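Putative isomerase (Sinorhizobium meliloti, PDB 2PPG) is of unknown function but belongs, as a putative isomerase, to the mandelate racemase / muconate lactonizing enzyme family of the enolase superfamily, with a barrel-like C-terminal domain. Local coordinates at residues I156-S161 with K181-F186; K170-A175 with E202-R207; F186-P191 with V212-D217. All blocks are in the same frame, centred on the assembly; numbering follows the deposited sequence.

Contacts 1 and 3 are buried pairings of parallel strands that share Phe186 and use the two edges of strand 185-189; their centres lie about 11 Å apart. Contact 1 is mainly aliphatic-aromatic packing with one direct backbone hydrogen bond, whereas contact 3 has a run of them and brings charged groups together on the face of Lys187. The centres of both lie about 16 Å from the centre of the chain. That of contact 2 lies about 25 Å out, where helices 168-180 and 197-208 meet through alanines packed against Ile203, Leu204 and the Arg207 stem, with a salt bridge on the solvent-facing side. Phe186 reaches Ala175 and Phe188 reaches Leu204, joining this helical layer to the strands.

Contact 1: residues I156-S161 with K181-F186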
ATOM      1  N   ILE A 156      -5.248 -38.667 -14.445  1.00 27.66           N
ATOM      2  CA  ILE A 156      -4.721 -37.323 -14.354  1.00 29.38           C
ATOM      3  C   ILE A 156      -3.966 -37.044 -15.636  1.00 28.92           C
ATOM      4  O   ILE A 156      -3.137 -37.850 -16.058  1.00 28.96           O
ATOM      5  CB  ILE A 156      -3.766 -37.158 -13.139  1.00 30.03           C
ATOM      6  CG1 ILE A 156      -4.539 -37.376 -11.833  1.00 29.90           C
ATOM      7  CG2 ILE A 156      -3.097 -35.772 -13.169  1.00 27.83           C
ATOM      8  CD1 ILE A 156      -3.703 -37.616 -10.604  1.00 28.35           C
ATOM      9  N   ALA A 157      -4.258 -35.911 -16.261  1.00 29.49           N
ATOM     10  CA  ALA A 157      -3.545 -35.514 -17.469  1.00 28.24           C
ATOM     11  C   ALA A 157      -2.048 -35.410 -17.163  1.00 31.31           C
ATOM     12  O   ALA A 157      -1.653 -34.956 -16.086  1.00 33.86           O
ATOM     13  CB  ALA A 157      -4.099 -34.204 -18.020  1.00 21.39           C
ATOM     14  N   ALA A 158      -1.221 -35.880 -18.095  1.00 30.85           N
ATOM     15  CA  ALA A 158       0.228 -35.858 -17.919  1.00 28.56           C
ATOM     16  C   ALA A 158       0.822 -34.987 -19.004  1.00 28.96           C
ATOM     17  O   ALA A 158       0.247 -34.862 -20.076  1.00 33.23           O
ATOM     18  CB  ALA A 158       0.783 -37.251 -18.005  1.00 21.12           C
ATOM     19  N   TYR A 159       1.963 -34.372 -18.744  1.00 28.30           N
ATOM     20  CA  TYR A 159       2.660 -33.705 -19.840  1.00 27.69           C
ATOM     21  C   TYR A 159       4.075 -34.215 -19.941  1.00 25.27           C
ATOM     22  O   TYR A 159       4.704 -34.515 -18.926  1.00 24.67           O
ATOM     23  CB  TYR A 159       2.624 -32.184 -19.720  1.00 26.51           C
ATOM     24  CG  TYR A 159       3.446 -31.580 -18.600  1.00 26.69           C
ATOM     25  CD1 TYR A 159       4.807 -31.328 -18.771  1.00 27.50           C
ATOM     26  CD2 TYR A 159       2.860 -31.206 -17.401  1.00 25.26           C
ATOM     27  CE1 TYR A 159       5.558 -30.763 -17.789  1.00 26.56           C
ATOM     28  CE2 TYR A 159       3.609 -30.627 -16.403  1.00 26.60           C
ATOM     29  CZ  TYR A 159       4.963 -30.410 -16.602  1.00 28.86           C
ATOM     30  OH  TYR A 159       5.742 -29.833 -15.621  1.00 29.14           O
ATOM     31  N   ILE A 160       4.543 -34.327 -21.175  1.00 26.34           N
ATOM     32  CA  ILE A 160       5.895 -34.752 -21.492  1.00 29.00           C
ATOM     33  C   ILE A 160       6.891 -33.682 -21.092  1.00 30.20           C
ATOM     34  O   ILE A 160       6.808 -32.536 -21.533  1.00 31.54           O
ATOM     35  CB  ILE A 160       6.043 -35.015 -22.999  1.00 33.04           C
ATOM     36  CG1 ILE A 160       5.146 -36.173 -23.420  1.00 32.81           C
ATOM     37  CG2 ILE A 160       7.497 -35.320 -23.350  1.00 33.22           C
ATOM     38  CD1 ILE A 160       5.659 -37.504 -22.926  1.00 35.94           C
ATOM     39  N   SER A 161       7.833 -34.073 -20.245  1.00 35.96           N
ATOM     40  CA  SER A 161       8.843 -33.167 -19.730  1.00 36.53           C
ATOM     41  C   SER A 161      10.190 -33.644 -20.194  1.00 37.34           C
ATOM     42  O   SER A 161      10.473 -34.840 -20.146  1.00 36.51           O
ATOM     43  CB  SER A 161       8.826 -33.184 -18.208  1.00 38.84           C
ATOM     44  OG  SER A 161       9.670 -32.174 -17.688  1.00 42.37           O
ATOM     45  N   LYS A 181       1.877 -41.025 -29.406  1.00 45.61           N
ATOM     46  CA  LYS A 181       1.507 -41.913 -28.311  1.00 44.45           C
ATOM     47  C   LYS A 181       0.367 -41.373 -27.430  1.00 43.33           C
ATOM     48  O   LYS A 181      -0.016 -42.013 -26.451  1.00 45.94           O
ATOM     49  CB  LYS A 181       2.728 -42.262 -27.462  1.00 44.06           C
ATOM     50  CG  LYS A 181       3.592 -43.367 -28.042  1.00 45.34           C
ATOM     51  CD  LYS A 181       5.013 -43.271 -27.510  1.00 47.46           C
ATOM     52  CE  LYS A 181       5.820 -44.504 -27.847  1.00 51.44           C
ATOM     53  NZ  LYS A 181       7.220 -44.364 -27.366  1.00 54.24           N
ATOM     54  N   GLY A 182      -0.178 -40.210 -27.778  1.00 41.03           N
ATOM     55  CA  GLY A 182      -1.366 -39.681 -27.101  1.00 38.64           C
ATOM     56  C   GLY A 182      -1.159 -38.527 -26.128  1.00 38.09           C
ATOM     57  O   GLY A 182      -2.059 -38.195 -25.350  1.00 38.36           O
ATOM     58  N   PHE A 183       0.018 -37.912 -26.158  1.00 36.51           N
ATOM     59  CA  PHE A 183       0.296 -36.776 -25.289  1.00 37.94           C
ATOM     60  C   PHE A 183       0.141 -35.470 -26.054  1.00 39.78           C
ATOM     61  O   PHE A 183       0.503 -35.391 -27.230  1.00 44.55           O
ATOM     62  CB  PHE A 183       1.695 -36.893 -24.698  1.00 38.66           C
ATOM     63  CG  PHE A 183       1.860 -38.053 -23.757  1.00 40.73           C
ATOM     64  CD1 PHE A 183       1.884 -37.850 -22.385  1.00 41.12           C
ATOM     65  CD2 PHE A 183       1.994 -39.348 -24.239  1.00 41.30           C
ATOM     66  CE1 PHE A 183       2.034 -38.919 -21.501  1.00 40.28           C
ATOM     67  CE2 PHE A 183       2.150 -40.422 -23.364  1.00 44.10           C
ATOM     68  CZ  PHE A 183       2.165 -40.204 -21.987  1.00 40.58           C
ATOM     69  N   SER A 184      -0.399 -34.444 -25.401  1.00 36.79           N
ATOM     70  CA  SER A 184      -0.598 -33.154 -26.070  1.00 35.71           C
ATOM     71  C   SER A 184      -0.165 -31.947 -25.230  1.00 34.64           C
ATOM     72  O   SER A 184      -0.635 -30.828 -25.447  1.00 32.03           O
ATOM     73  CB  SER A 184      -2.051 -33.012 -26.490  1.00 37.06           C
ATOM     74  OG  SER A 184      -2.890 -33.429 -25.425  1.00 44.67           O
ATOM     75  N   SER A 185       0.727 -32.185 -24.271  1.00 33.90           N
ATOM     76  CA  SER A 185       1.299 -31.117 -23.448  1.00 32.15           C
ATOM     77  C   SER A 185       2.781 -31.398 -23.303  1.00 32.62           C
ATOM     78  O   SER A 185       3.186 -32.556 -23.156  1.00 33.07           O
ATOM     79  CB  SER A 185       0.638 -31.055 -22.075  1.00 30.80           C
ATOM     80  OG  SER A 185      -0.685 -30.583 -22.162  1.00 32.83           O
ATOM     81  N   PHE A 186       3.590 -30.346 -23.365  1.00 28.36           N
ATOM     82  CA  PHE A 186       5.038 -30.507 -23.441  1.00 26.82           C
ATOM     83  C   PHE A 186       5.750 -29.438 -22.637  1.00 26.71           C
ATOM     84  O   PHE A 186       5.235 -28.334 -22.471  1.00 27.62           O
ATOM     85  CB  PHE A 186       5.488 -30.483 -24.919  1.00 28.17           C
ATOM     86  CG  PHE A 186       4.839 -31.560 -25.747  1.00 28.73           C
ATOM     87  CD1 PHE A 186       5.453 -32.793 -25.910  1.00 31.84           C
ATOM     88  CD2 PHE A 186       3.576 -31.368 -26.292  1.00 27.96           C
ATOM     89  CE1 PHE A 186       4.818 -33.809 -26.622  1.00 32.49           C
ATOM     90  CE2 PHE A 186       2.942 -32.371 -26.999  1.00 26.89           C
ATOM     91  CZ  PHE A 186       3.559 -33.594 -27.160  1.00 26.98           C
TER
HETATM   92  O   HOH W   1      -0.673 -34.937 -22.541  1.00 27.12           O
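Ile160 is the main bump of this contact, and it fills the corner formed by Phe183 and Phe186. With CG1 beside the backbone N (chi1 -64°), that branch is set against Phe183, 3.7 Å from Phe183 CB, and the methyl beyond it settles over one face of the Phe183 ring. This is a CH-pi contact, with Ile160 CD1 4.0 Å from the ring centroid and 18° off the normal, somewhat toward the rim of the ring. The two side chains cross at about a right angle. The edge of the same ring is met by Ala158, whose CB comes within 4.1 Å of Phe183 CE1. Phe186 fits in another way: its side chain runs alongside that of Ile160, pointing in the same direction, with Phe186 CD1 3.7 Å from Ile160 CB. The two walls of the corner are thus presented in different attitudes.

These side chains fill one side of the first beta-alpha-beta unit of the barrel sheet, in which helix 168-180 connects strand 155-161 to the parallel strand 185-189. A Schellman motif at Gly182 closes that helix just before the chain turns into Phe183. Between the strands, Ile160 N donates to Ser185 O at 3.0 Å, and the CA-H of Phe186 points at Ile160 O.

Just before strand 185-189 begins, a water bridges the two segments, donating to Ala158 O and accepting from Ser184 N. Tyr159 and Ser185 meet by their CB atoms, 3.3 Å apart, before their polar ends diverge. The tyrosine ring swings away, and its hydroxyl is hydrogen-bonded to Lys187 NZ, whereas Ser185 OG bonds to the NE of Arg213. Around Phe183 the aromatic packing continues: Phe345 of strand 343-345 meets its ring nearly parallel, and Trp178 of helix 168-180 meets it edge-to-face.

Contact 2: residues K170-A175 with E202-R207; sequences KRAELA and EILRER
Glu173 and Arg207 join the two helices at their solvent-facing side by a salt bridge in which a single carboxylate oxygen does most of the work. Arg207 NE donates to Glu173 OE2 along a nearly straight path (168°), and NH2 adds a weak second bond to the same oxygen. The modelled separation of Arg207 NE and Glu173 OE2, 2.5 Å, is shorter than usual for such a bond, and its exact length is doubtful. OE2 lies at the edge of the guanidinium, close to its plane, but the donor stands 32° out of the carboxylate plane on the syn side. A bend at chi2 in each side chain helps bring the charged groups together.

Below this polar pair the packing is apolar. Ala172 CB rests 3.8 Å from Arg207 CB, so the arginine's aliphatic stem roofs the alanine, while Leu204 CD2 reaches in to 3.7 Å from Ala172 CA. Backbone bonds within the turns include Ala175 N to Arg171 O and Glu206 N to Glu202 O. Arg171 and Arg205 are engaged elsewhere, by Glu200 and by the Val212 carbonyl among others.

The axes of segments 170-175 and 202-207 approach to 9.3 Å, their directions 39° apart, in the barrel's outer helical layer, with Leu204 also touching Ile214 of strand 213-217.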
ATOM      1  N   LYS A 170      15.942 -32.723 -33.803  1.00 51.23           N
ATOM      2  CA  LYS A 170      15.877 -34.031 -33.168  1.00 51.45           C
ATOM      3  C   LYS A 170      14.963 -34.010 -31.932  1.00 50.84           C
ATOM      4  O   LYS A 170      14.251 -34.990 -31.661  1.00 49.64           O
ATOM      5  CB  LYS A 170      17.279 -34.574 -32.843  1.00 52.35           C
ATOM      6  CG  LYS A 170      17.928 -35.325 -34.024  1.00 56.57           C
ATOM      7  CD  LYS A 170      19.016 -36.346 -33.605  1.00 56.46           C
ATOM      8  CE  LYS A 170      20.451 -35.916 -33.989  1.00 56.98           C
ATOM      9  NZ  LYS A 170      21.285 -35.482 -32.826  1.00 57.33           N
ATOM     10  N   ARG A 171      14.956 -32.893 -31.203  1.00 45.34           N
ATOM     11  CA  ARG A 171      14.086 -32.766 -30.033  1.00 43.30           C
ATOM     12  C   ARG A 171      12.612 -32.622 -30.434  1.00 45.41           C
ATOM     13  O   ARG A 171      11.713 -33.209 -29.807  1.00 44.06           O
ATOM     14  CB  ARG A 171      14.527 -31.598 -29.153  1.00 42.16           C
ATOM     15  CG  ARG A 171      15.897 -31.789 -28.515  1.00 39.55           C
ATOM     16  CD  ARG A 171      16.167 -30.733 -27.472  1.00 37.40           C
ATOM     17  NE  ARG A 171      16.398 -29.416 -28.042  1.00 35.71           N
ATOM     18  CZ  ARG A 171      17.597 -28.955 -28.382  1.00 39.35           C
ATOM     19  NH1 ARG A 171      18.676 -29.720 -28.227  1.00 41.71           N
ATOM     20  NH2 ARG A 171      17.721 -27.735 -28.889  1.00 37.33           N
ATOM     21  N   ALA A 172      12.373 -31.849 -31.492  1.00 45.04           N
ATOM     22  CA  ALA A 172      11.029 -31.679 -32.039  1.00 42.99           C
ATOM     23  C   ALA A 172      10.485 -33.022 -32.461  1.00 42.77           C
ATOM     24  O   ALA A 172       9.317 -33.331 -32.223  1.00 41.47           O
ATOM     25  CB  ALA A 172      11.052 -30.730 -33.221  1.00 40.99           C
ATOM     26  N   GLU A 173      11.344 -33.825 -33.083  1.00 43.83           N
ATOM     27  CA  GLU A 173      10.936 -35.157 -33.515  1.00 46.42           C
ATOM     28  C   GLU A 173      10.566 -36.035 -32.335  1.00 44.48           C
ATOM     29  O   GLU A 173       9.602 -36.797 -32.409  1.00 45.04           O
ATOM     30  CB  GLU A 173      12.004 -35.825 -34.385  1.00 48.37           C
ATOM     31  CG  GLU A 173      11.826 -35.540 -35.862  1.00 52.84           C
ATOM     32  CD  GLU A 173      10.414 -35.852 -36.349  1.00 55.20           C
ATOM     33  OE1 GLU A 173       9.955 -37.001 -36.146  1.00 56.38           O
ATOM     34  OE2 GLU A 173       9.774 -34.955 -36.950  1.00 53.29           O
ATOM     35  N   LEU A 174      11.324 -35.916 -31.247  1.00 42.74           N
ATOM     36  CA  LEU A 174      11.012 -36.659 -30.043  1.00 40.87           C
ATOM     37  C   LEU A 174       9.635 -36.250 -29.550  1.00 40.57           C
ATOM     38  O   LEU A 174       8.790 -37.103 -29.292  1.00 44.84           O
ATOM     39  CB  LEU A 174      12.072 -36.466 -28.956  1.00 40.83           C
ATOM     40  CG  LEU A 174      11.946 -37.469 -27.797  1.00 39.98           C
ATOM     41  CD1 LEU A 174      11.620 -38.876 -28.307  1.00 40.36           C
ATOM     42  CD2 LEU A 174      13.199 -37.495 -26.934  1.00 38.22           C
ATOM     43  N   ALA A 175       9.395 -34.947 -29.450  1.00 38.07           N
ATOM     44  CA  ALA A 175       8.068 -34.460 -29.085  1.00 34.18           C
ATOM     45  C   ALA A 175       7.020 -35.171 -29.919  1.00 35.33           C
ATOM     46  O   ALA A 175       6.077 -35.756 -29.374  1.00 36.50           O
ATOM     47  CB  ALA A 175       7.965 -32.956 -29.288  1.00 28.18           C
ATOM     48  N   GLU A 202       9.467 -21.758 -31.681  1.00 48.38           N
ATOM     49  CA  GLU A 202       9.236 -21.737 -33.113  1.00 50.25           C
ATOM     50  C   GLU A 202       9.127 -23.147 -33.721  1.00 46.59           C
ATOM     51  O   GLU A 202       8.133 -23.466 -34.378  1.00 46.20           O
ATOM     52  CB  GLU A 202      10.373 -20.958 -33.783  1.00 53.11           C
ATOM     53  CG  GLU A 202      10.158 -20.620 -35.244  1.00 57.70           C
ATOM     54  CD  GLU A 202      11.168 -19.598 -35.731  1.00 62.14           C
ATOM     55  OE1 GLU A 202      10.744 -18.484 -36.127  1.00 61.70           O
ATOM     56  OE2 GLU A 202      12.386 -19.901 -35.685  1.00 62.40           O
ATOM     57  N   ILE A 203      10.146 -23.980 -33.497  1.00 39.02           N
ATOM     58  CA  ILE A 203      10.209 -25.282 -34.143  1.00 37.29           C
ATOM     59  C   ILE A 203       9.221 -26.262 -33.531  1.00 38.46           C
ATOM     60  O   ILE A 203       8.516 -26.950 -34.266  1.00 40.05           O
ATOM     61  CB  ILE A 203      11.655 -25.862 -34.222  1.00 36.23           C
ATOM     62  CG1 ILE A 203      11.769 -26.783 -35.431  1.00 36.40           C
ATOM     63  CG2 ILE A 203      12.055 -26.603 -32.945  1.00 33.92           C
ATOM     64  CD1 ILE A 203      13.179 -27.082 -35.860  1.00 36.57           C
ATOM     65  N   LEU A 204       9.138 -26.290 -32.197  1.00 37.47           N
ATOM     66  CA  LEU A 204       8.164 -27.134 -31.508  1.00 31.75           C
ATOM     67  C   LEU A 204       6.732 -26.791 -31.944  1.00 31.17           C
ATOM     68  O   LEU A 204       5.958 -27.685 -32.286  1.00 33.27           O
ATOM     69  CB  LEU A 204       8.325 -27.043 -29.989  1.00 29.00           C
ATOM     70  CG  LEU A 204       9.620 -27.556 -29.325  1.00 30.36           C
ATOM     71  CD1 LEU A 204       9.541 -27.391 -27.807  1.00 30.22           C
ATOM     72  CD2 LEU A 204       9.984 -28.993 -29.657  1.00 22.75           C
ATOM     73  N   ARG A 205       6.392 -25.506 -31.963  1.00 31.16           N
ATOM     74  CA  ARG A 205       5.106 -25.067 -32.513  1.00 34.60           C
ATOM     75  C   ARG A 205       4.922 -25.494 -33.982  1.00 37.03           C
ATOM     76  O   ARG A 205       3.822 -25.876 -34.399  1.00 35.89           O
ATOM     77  CB  ARG A 205       4.947 -23.547 -32.382  1.00 32.68           C
ATOM     78  CG  ARG A 205       3.559 -22.999 -32.789  1.00 32.15           C
ATOM     79  CD  ARG A 205       2.410 -23.694 -32.042  1.00 30.16           C
ATOM     80  NE  ARG A 205       2.447 -23.454 -30.601  1.00 31.76           N
ATOM     81  CZ  ARG A 205       1.659 -24.054 -29.708  1.00 33.11           C
ATOM     82  NH1 ARG A 205       0.757 -24.949 -30.094  1.00 33.14           N
ATOM     83  NH2 ARG A 205       1.766 -23.754 -28.419  1.00 33.88           N
ATOM     84  N   GLU A 206       5.997 -25.436 -34.759  1.00 38.17           N
ATOM     85  CA  GLU A 206       5.917 -25.819 -36.155  1.00 42.49           C
ATOM     86  C   GLU A 206       5.673 -27.306 -36.251  1.00 43.11           C
ATOM     87  O   GLU A 206       4.738 -27.744 -36.916  1.00 48.53           O
ATOM     88  CB  GLU A 206       7.188 -25.427 -36.923  1.00 46.82           C
ATOM     89  CG  GLU A 206       7.119 -25.709 -38.428  1.00 52.04           C
ATOM     90  CD  GLU A 206       6.005 -24.926 -39.132  1.00 55.06           C
ATOM     91  OE1 GLU A 206       5.282 -24.169 -38.442  1.00 56.08           O
ATOM     92  OE2 GLU A 206       5.852 -25.064 -40.373  1.00 53.90           O
ATOM     93  N   ARG A 207       6.499 -28.077 -35.550  1.00 41.00           N
ATOM     94  CA  ARG A 207       6.430 -29.530 -35.613  1.00 38.89           C
ATOM     95  C   ARG A 207       5.142 -30.119 -35.049  1.00 38.11           C
ATOM     96  O   ARG A 207       4.654 -31.119 -35.562  1.00 40.49           O
ATOM     97  CB  ARG A 207       7.648 -30.154 -34.924  1.00 36.79           C
ATOM     98  CG  ARG A 207       7.783 -31.668 -35.113  1.00 37.64           C
ATOM     99  CD  ARG A 207       7.911 -32.036 -36.580  1.00 39.47           C
ATOM    100  NE  ARG A 207       7.736 -33.465 -36.836  1.00 41.45           N
ATOM    101  CZ  ARG A 207       6.558 -34.079 -36.865  1.00 43.23           C
ATOM    102  NH1 ARG A 207       5.453 -33.391 -36.632  1.00 46.43           N
ATOM    103  NH2 ARG A 207       6.479 -35.382 -37.106  1.00 43.57           N
TER

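Contact 3: residues F186-P191 with V212-D217; sequences FKFASP and VRIACD
Phe188 and Cys216 pack closely on one face of this strand pair, Lys187 against Asp217 on the other. With the phenylalanine CG held between its backbone N and carbonyl carbon (chi1 68°), the ring lies against strand 213-217: Cys216 CA is over one face, and Cys216 SG approaches obliquely, 3.7 Å from Phe188 CZ, in a sulfur-aromatic contact. Farther back, Val212 CG1 packs 3.5 Å from Phe186 CD2. On the other face Lys187 CE passes 3.6 Å from Asp217 CB. Only the ion pair there is slack, Lys187 NZ and Asp217 OD2 remaining 3.9 Å apart; Glu243 and Glu344 form salt bridges with NZ, while Asp217 OD1 accepts from His219 N.

Strands 185-189 and 213-217 run parallel, the two beta strands of a beta-alpha-beta unit whose crossover is helix 197-208, as expected of the TIM-barrel-like domain in this superfamily. Their ladder includes Ala215 N to Phe186 O (2.8 Å) and Asp217 N to Phe188 O (3.0 Å). It ends with Ser190 N donating to Asp217 O, to which Ser190 OG adds a weak bond.

The contact loosens toward its ends. Partly exposed Ala189 and Pro191 touch Asp217 only lightly beside the partly exposed Ser190, and at the opposite end the Arg213 side chain, also partly exposed, leads away.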
ATOM      1  N   PHE A 186       3.590 -30.346 -23.365  1.00 28.36           N
ATOM      2  CA  PHE A 186       5.038 -30.507 -23.441  1.00 26.82           C
ATOM      3  C   PHE A 186       5.750 -29.438 -22.637  1.00 26.71           C
ATOM      4  O   PHE A 186       5.235 -28.334 -22.471  1.00 27.62           O
ATOM      5  CB  PHE A 186       5.488 -30.483 -24.919  1.00 28.17           C
ATOM      6  CG  PHE A 186       4.839 -31.560 -25.747  1.00 28.73           C
ATOM      7  CD1 PHE A 186       5.453 -32.793 -25.910  1.00 31.84           C
ATOM      8  CD2 PHE A 186       3.576 -31.368 -26.292  1.00 27.96           C
ATOM      9  CE1 PHE A 186       4.818 -33.809 -26.622  1.00 32.49           C
ATOM     10  CE2 PHE A 186       2.942 -32.371 -26.999  1.00 26.89           C
ATOM     11  CZ  PHE A 186       3.559 -33.594 -27.160  1.00 26.98           C
ATOM     12  N   LYS A 187       6.921 -29.780 -22.115  1.00 26.95           N
ATOM     13  CA  LYS A 187       7.806 -28.796 -21.506  1.00 26.17           C
ATOM     14  C   LYS A 187       9.247 -29.099 -21.899  1.00 28.34           C
ATOM     15  O   LYS A 187       9.707 -30.227 -21.772  1.00 33.95           O
ATOM     16  CB  LYS A 187       7.674 -28.816 -19.982  1.00 26.19           C
ATOM     17  CG  LYS A 187       8.339 -27.637 -19.294  1.00 27.12           C
ATOM     18  CD  LYS A 187       8.179 -27.712 -17.801  1.00 28.06           C
ATOM     19  CE  LYS A 187       9.186 -28.654 -17.183  1.00 31.28           C
ATOM     20  NZ  LYS A 187       8.751 -29.022 -15.815  1.00 28.77           N
ATOM     21  N   PHE A 188       9.961 -28.096 -22.380  1.00 32.65           N
ATOM     22  CA  PHE A 188      11.394 -28.238 -22.625  1.00 34.09           C
ATOM     23  C   PHE A 188      12.185 -27.409 -21.628  1.00 35.62           C
ATOM     24  O   PHE A 188      11.729 -26.358 -21.181  1.00 32.16           O
ATOM     25  CB  PHE A 188      11.742 -27.795 -24.043  1.00 32.62           C
ATOM     26  CG  PHE A 188      11.565 -26.323 -24.286  1.00 29.65           C
ATOM     27  CD1 PHE A 188      12.648 -25.450 -24.192  1.00 33.99           C
ATOM     28  CD2 PHE A 188      10.342 -25.811 -24.632  1.00 28.81           C
ATOM     29  CE1 PHE A 188      12.501 -24.097 -24.431  1.00 27.87           C
ATOM     30  CE2 PHE A 188      10.192 -24.457 -24.871  1.00 31.02           C
ATOM     31  CZ  PHE A 188      11.274 -23.604 -24.770  1.00 28.77           C
ATOM     32  N   ALA A 189      13.378 -27.884 -21.289  1.00 43.87           N
ATOM     33  CA  ALA A 189      14.291 -27.137 -20.406  1.00 45.62           C
ATOM     34  C   ALA A 189      15.120 -26.155 -21.216  1.00 43.41           C
ATOM     35  O   ALA A 189      15.656 -26.514 -22.259  1.00 40.47           O
ATOM     36  CB  ALA A 189      15.207 -28.092 -19.636  1.00 45.45           C
ATOM     37  N   SER A 190      15.225 -24.919 -20.735  1.00 47.37           N
ATOM     38  CA  SER A 190      16.053 -23.901 -21.404  1.00 50.25           C
ATOM     39  C   SER A 190      17.584 -24.122 -21.360  1.00 53.81           C
ATOM     40  O   SER A 190      18.276 -23.655 -22.259  1.00 56.05           O
ATOM     41  CB  SER A 190      15.686 -22.487 -20.947  1.00 47.97           C
ATOM     42  OG  SER A 190      16.121 -22.243 -19.628  1.00 49.10           O
ATOM     43  N   PRO A 191      18.123 -24.801 -20.316  1.00 57.20           N
ATOM     44  CA  PRO A 191      19.523 -25.266 -20.373  1.00 59.41           C
ATOM     45  C   PRO A 191      19.861 -26.179 -21.559  1.00 60.82           C
ATOM     46  O   PRO A 191      21.013 -26.589 -21.716  1.00 63.38           O
ATOM     47  CB  PRO A 191      19.683 -26.063 -19.070  1.00 58.47           C
ATOM     48  CG  PRO A 191      18.702 -25.477 -18.150  1.00 57.75           C
ATOM     49  CD  PRO A 191      17.518 -25.105 -19.004  1.00 57.94           C
ATOM     50  N   VAL A 212      -1.565 -28.027 -29.440  1.00 37.96           N
ATOM     51  CA  VAL A 212      -0.752 -28.562 -28.352  1.00 38.82           C
ATOM     52  C   VAL A 212      -0.228 -27.497 -27.367  1.00 37.93           C
ATOM     53  O   VAL A 212       0.039 -26.352 -27.761  1.00 39.05           O
ATOM     54  CB  VAL A 212       0.409 -29.363 -28.957  1.00 40.56           C
ATOM     55  CG1 VAL A 212       1.675 -29.169 -28.188  1.00 42.70           C
ATOM     56  CG2 VAL A 212       0.030 -30.833 -29.074  1.00 40.80           C
ATOM     57  N   ARG A 213      -0.105 -27.871 -26.090  1.00 33.45           N
ATOM     58  CA  ARG A 213       0.413 -26.958 -25.061  1.00 30.59           C
ATOM     59  C   ARG A 213       1.901 -27.164 -24.856  1.00 30.92           C
ATOM     60  O   ARG A 213       2.386 -28.303 -24.807  1.00 29.18           O
ATOM     61  CB  ARG A 213      -0.324 -27.115 -23.740  1.00 30.71           C
ATOM     62  CG  ARG A 213      -1.791 -26.749 -23.800  1.00 34.85           C
ATOM     63  CD  ARG A 213      -2.436 -26.785 -22.421  1.00 37.09           C
ATOM     64  NE  ARG A 213      -2.335 -28.107 -21.803  1.00 38.72           N
ATOM     65  CZ  ARG A 213      -2.829 -28.419 -20.607  1.00 37.72           C
ATOM     66  NH1 ARG A 213      -3.460 -27.506 -19.892  1.00 38.52           N
ATOM     67  NH2 ARG A 213      -2.681 -29.643 -20.120  1.00 36.72           N
ATOM     68  N   ILE A 214       2.625 -26.050 -24.758  1.00 31.28           N
ATOM     69  CA  ILE A 214       4.084 -26.063 -24.722  1.00 28.74           C
ATOM     70  C   ILE A 214       4.587 -25.047 -23.701  1.00 32.61           C
ATOM     71  O   ILE A 214       4.431 -23.828 -23.860  1.00 35.46           O
ATOM     72  CB  ILE A 214       4.702 -25.721 -26.097  1.00 27.06           C
ATOM     73  CG1 ILE A 214       4.239 -26.702 -27.177  1.00 28.26           C
ATOM     74  CG2 ILE A 214       6.209 -25.787 -26.021  1.00 29.30           C
ATOM     75  CD1 ILE A 214       4.585 -26.262 -28.582  1.00 27.99           C
ATOM     76  N   ALA A 215       5.193 -25.556 -22.647  1.00 30.74           N
ATOM     77  CA  ALA A 215       5.711 -24.710 -21.606  1.00 29.60           C
ATOM     78  C   ALA A 215       7.234 -24.667 -21.686  1.00 30.95           C
ATOM     79  O   ALA A 215       7.854 -25.467 -22.393  1.00 30.80           O
ATOM     80  CB  ALA A 215       5.254 -25.228 -20.258  1.00 26.04           C
ATOM     81  N   CYS A 216       7.824 -23.715 -20.970  1.00 33.56           N
ATOM     82  CA  CYS A 216       9.270 -23.587 -20.885  1.00 32.92           C
ATOM     83  C   CYS A 216       9.764 -23.549 -19.431  1.00 32.56           C
ATOM     84  O   CYS A 216       9.331 -22.712 -18.637  1.00 30.36           O
ATOM     85  CB  CYS A 216       9.721 -22.330 -21.606  1.00 34.68           C
ATOM     86  SG  CYS A 216      11.492 -22.042 -21.458  1.00 40.75           S
ATOM     87  N   ASP A 217      10.666 -24.458 -19.086  1.00 31.42           N
ATOM     88  CA  ASP A 217      11.270 -24.448 -17.764  1.00 33.85           C
ATOM     89  C   ASP A 217      12.590 -23.679 -17.850  1.00 35.32           C
ATOM     90  O   ASP A 217      13.557 -24.163 -18.415  1.00 36.86           O
ATOM     91  CB  ASP A 217      11.473 -25.882 -17.269  1.00 35.67           C
ATOM     92  CG  ASP A 217      12.109 -25.960 -15.877  1.00 40.84           C
ATOM     93  OD1 ASP A 217      12.582 -24.934 -15.341  1.00 41.87           O
ATOM     94  OD2 ASP A 217      12.136 -27.073 -15.307  1.00 45.06           O
TER